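Side-chain contact in protein NAGD (PDB 2C4N), which dephosphorylates nucleotides, ribonucleoside 5'-monophosphates among them, as a magnesium-dependent phosphatase of the HAD superfamily: residues V67-T70 with S71-T75. Residues are numbered along the deposited sequence; the frame is centred on the assembly and turned at random.
Sequences VFYT and SAMAT
Thr70 caps the helix that starts at Ser71, and its hydroxyl oxygen takes up two backbone N-H groups of the first turn. The straighter bond comes from Met73 N, 3.2 Å from Thr70 OG1 at an N-H...O angle of 165°; the one from Ala72 N is weak and bent. A chi1 of 72° sets OG1 between the threonine's own N and C, facing these amides, and places CG2 beside the backbone N; the side chain also touches Thr42 and Leu52. Thr70 O closes the turn by accepting Ala74 N at 3.0 Å.

Met73 answers from the helix. Its extended chain runs back along the strand and brings Met73 SD to 3.6 Å from Thr70 N, a weak N-H...S bond that completes a capping box. Met73 SD also lies beside the Tyr69 ring in an oblique Met-aromatic contact, 5.3 Å from the ring centroid.

Tyr69 reaches the opposite way, its CG anti to the backbone N (chi1 -160°), which carries the ring toward the helix. The ring passes obliquely along Met73 and Ala74, with Tyr69 CE1 3.8 Å from Met73 CB and CE2 equally near Ala74 CB, while the hydroxyl extends to a hydrogen bond with Asp77 one turn on. A leucine here would probably leave Asp77 without this hydroxyl partner and lose the ring's contacts with Met73 CB and Ala74 CB.

Strand 68-70 is an edge strand of the parallel six-stranded sheet of the HAD fold, pairing with strand 38-42, and Ser71 OG bonds to the carbonyl of Asn43. The whole is a strand-to-helix junction with an N-terminal capping box, next to Thr42 and Asn43, which by similarity to relatives probably bind the substrate.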
loop_
_atom_site.group_PDB
_atom_site.type_symbol
_atom_site.label_atom_id
_atom_site.label_comp_id
_atom_site.label_asym_id
_atom_site.label_seq_id
_atom_site.Cartn_x
_atom_site.Cartn_y
_atom_site.Cartn_z
ATOM N N VAL A 67 -5.048 36.444 -11.331
ATOM C CA VAL A 67 -5.167 35.882 -9.996
ATOM C C VAL A 67 -5.174 34.362 -9.967
ATOM O O VAL A 67 -4.865 33.771 -8.936
ATOM C CB VAL A 67 -6.429 36.396 -9.246
ATOM C CG1 VAL A 67 -6.369 37.901 -9.113
ATOM C CG2 VAL A 67 -7.702 35.956 -9.965
ATOM N N PHE A 68 -5.491 33.722 -11.091
ATOM C CA PHE A 68 -5.535 32.261 -11.118
ATOM C C PHE A 68 -4.180 31.568 -11.120
ATOM O O PHE A 68 -3.224 32.028 -11.741
ATOM C CB PHE A 68 -6.350 31.766 -12.320
ATOM C CG PHE A 68 -7.790 32.158 -12.265
ATOM C CD1 PHE A 68 -8.250 33.283 -12.947
ATOM C CD2 PHE A 68 -8.682 31.441 -11.468
ATOM C CE1 PHE A 68 -9.580 33.691 -12.829
ATOM C CE2 PHE A 68 -10.006 31.842 -11.347
ATOM C CZ PHE A 68 -10.456 32.970 -12.028
ATOM N N TYR A 69 -4.108 30.451 -10.403
ATOM C CA TYR A 69 -2.884 29.663 -10.341
ATOM C C TYR A 69 -3.312 28.201 -10.318
ATOM O O TYR A 69 -3.968 27.754 -9.379
ATOM C CB TYR A 69 -2.081 30.004 -9.079
ATOM C CG TYR A 69 -0.625 29.613 -9.164
ATOM C CD1 TYR A 69 0.171 30.053 -10.222
ATOM C CD2 TYR A 69 -0.037 28.808 -8.187
ATOM C CE1 TYR A 69 1.522 29.702 -10.310
ATOM C CE2 TYR A 69 1.312 28.451 -8.263
ATOM C CZ TYR A 69 2.084 28.900 -9.325
ATOM O OH TYR A 69 3.417 28.550 -9.407
ATOM N N THR A 70 -2.960 27.466 -11.366
ATOM C CA THR A 70 -3.324 26.060 -11.470
ATOM C C THR A 70 -2.099 25.178 -11.278
ATOM O O THR A 70 -0.968 25.662 -11.270
ATOM C CB THR A 70 -3.894 25.739 -12.857
ATOM O OG1 THR A 70 -2.829 25.766 -13.814
ATOM C CG2 THR A 70 -4.944 26.772 -13.257
ATOM N N SER A 71 -2.332 23.876 -11.138
ATOM C CA SER A 71 -1.233 22.936 -10.968
ATOM C C SER A 71 -0.373 22.884 -12.227
ATOM O O SER A 71 0.768 22.435 -12.174
ATOM C CB SER A 71 -1.762 21.534 -10.643
ATOM O OG SER A 71 -2.613 21.054 -11.662
ATOM N N ALA A 72 -0.918 23.335 -13.357
ATOM C CA ALA A 72 -0.162 23.335 -14.611
ATOM C C ALA A 72 0.837 24.483 -14.581
ATOM O O ALA A 72 1.993 24.332 -14.965
ATOM C CB ALA A 72 -1.107 23.473 -15.816
ATOM N N MET A 73 0.376 25.636 -14.118
ATOM C CA MET A 73 1.231 26.811 -13.997
ATOM C C MET A 73 2.317 26.533 -12.965
ATOM O O MET A 73 3.480 26.866 -13.169
ATOM C CB MET A 73 0.396 28.017 -13.560
ATOM C CG MET A 73 -0.700 28.390 -14.549
ATOM S SD MET A 73 -1.728 29.712 -13.914
ATOM C CE MET A 73 -2.964 29.869 -15.208
ATOM N N ALA A 74 1.919 25.920 -11.856
ATOM C CA ALA A 74 2.846 25.584 -10.781
ATOM C C ALA A 74 3.896 24.595 -11.261
ATOM O O ALA A 74 5.066 24.695 -10.894
ATOM C CB ALA A 74 2.082 25.009 -9.586
ATOM N N THR A 75 3.481 23.644 -12.092
ATOM C CA THR A 75 4.410 22.651 -12.628
ATOM C C THR A 75 5.420 23.334 -13.548
ATOM O O THR A 75 6.610 23.031 -13.513
ATOM C CB THR A 75 3.663 21.554 -13.411
ATOM O OG1 THR A 75 2.827 20.813 -12.512
ATOM C CG2 THR A 75 4.652 20.612 -14.089
#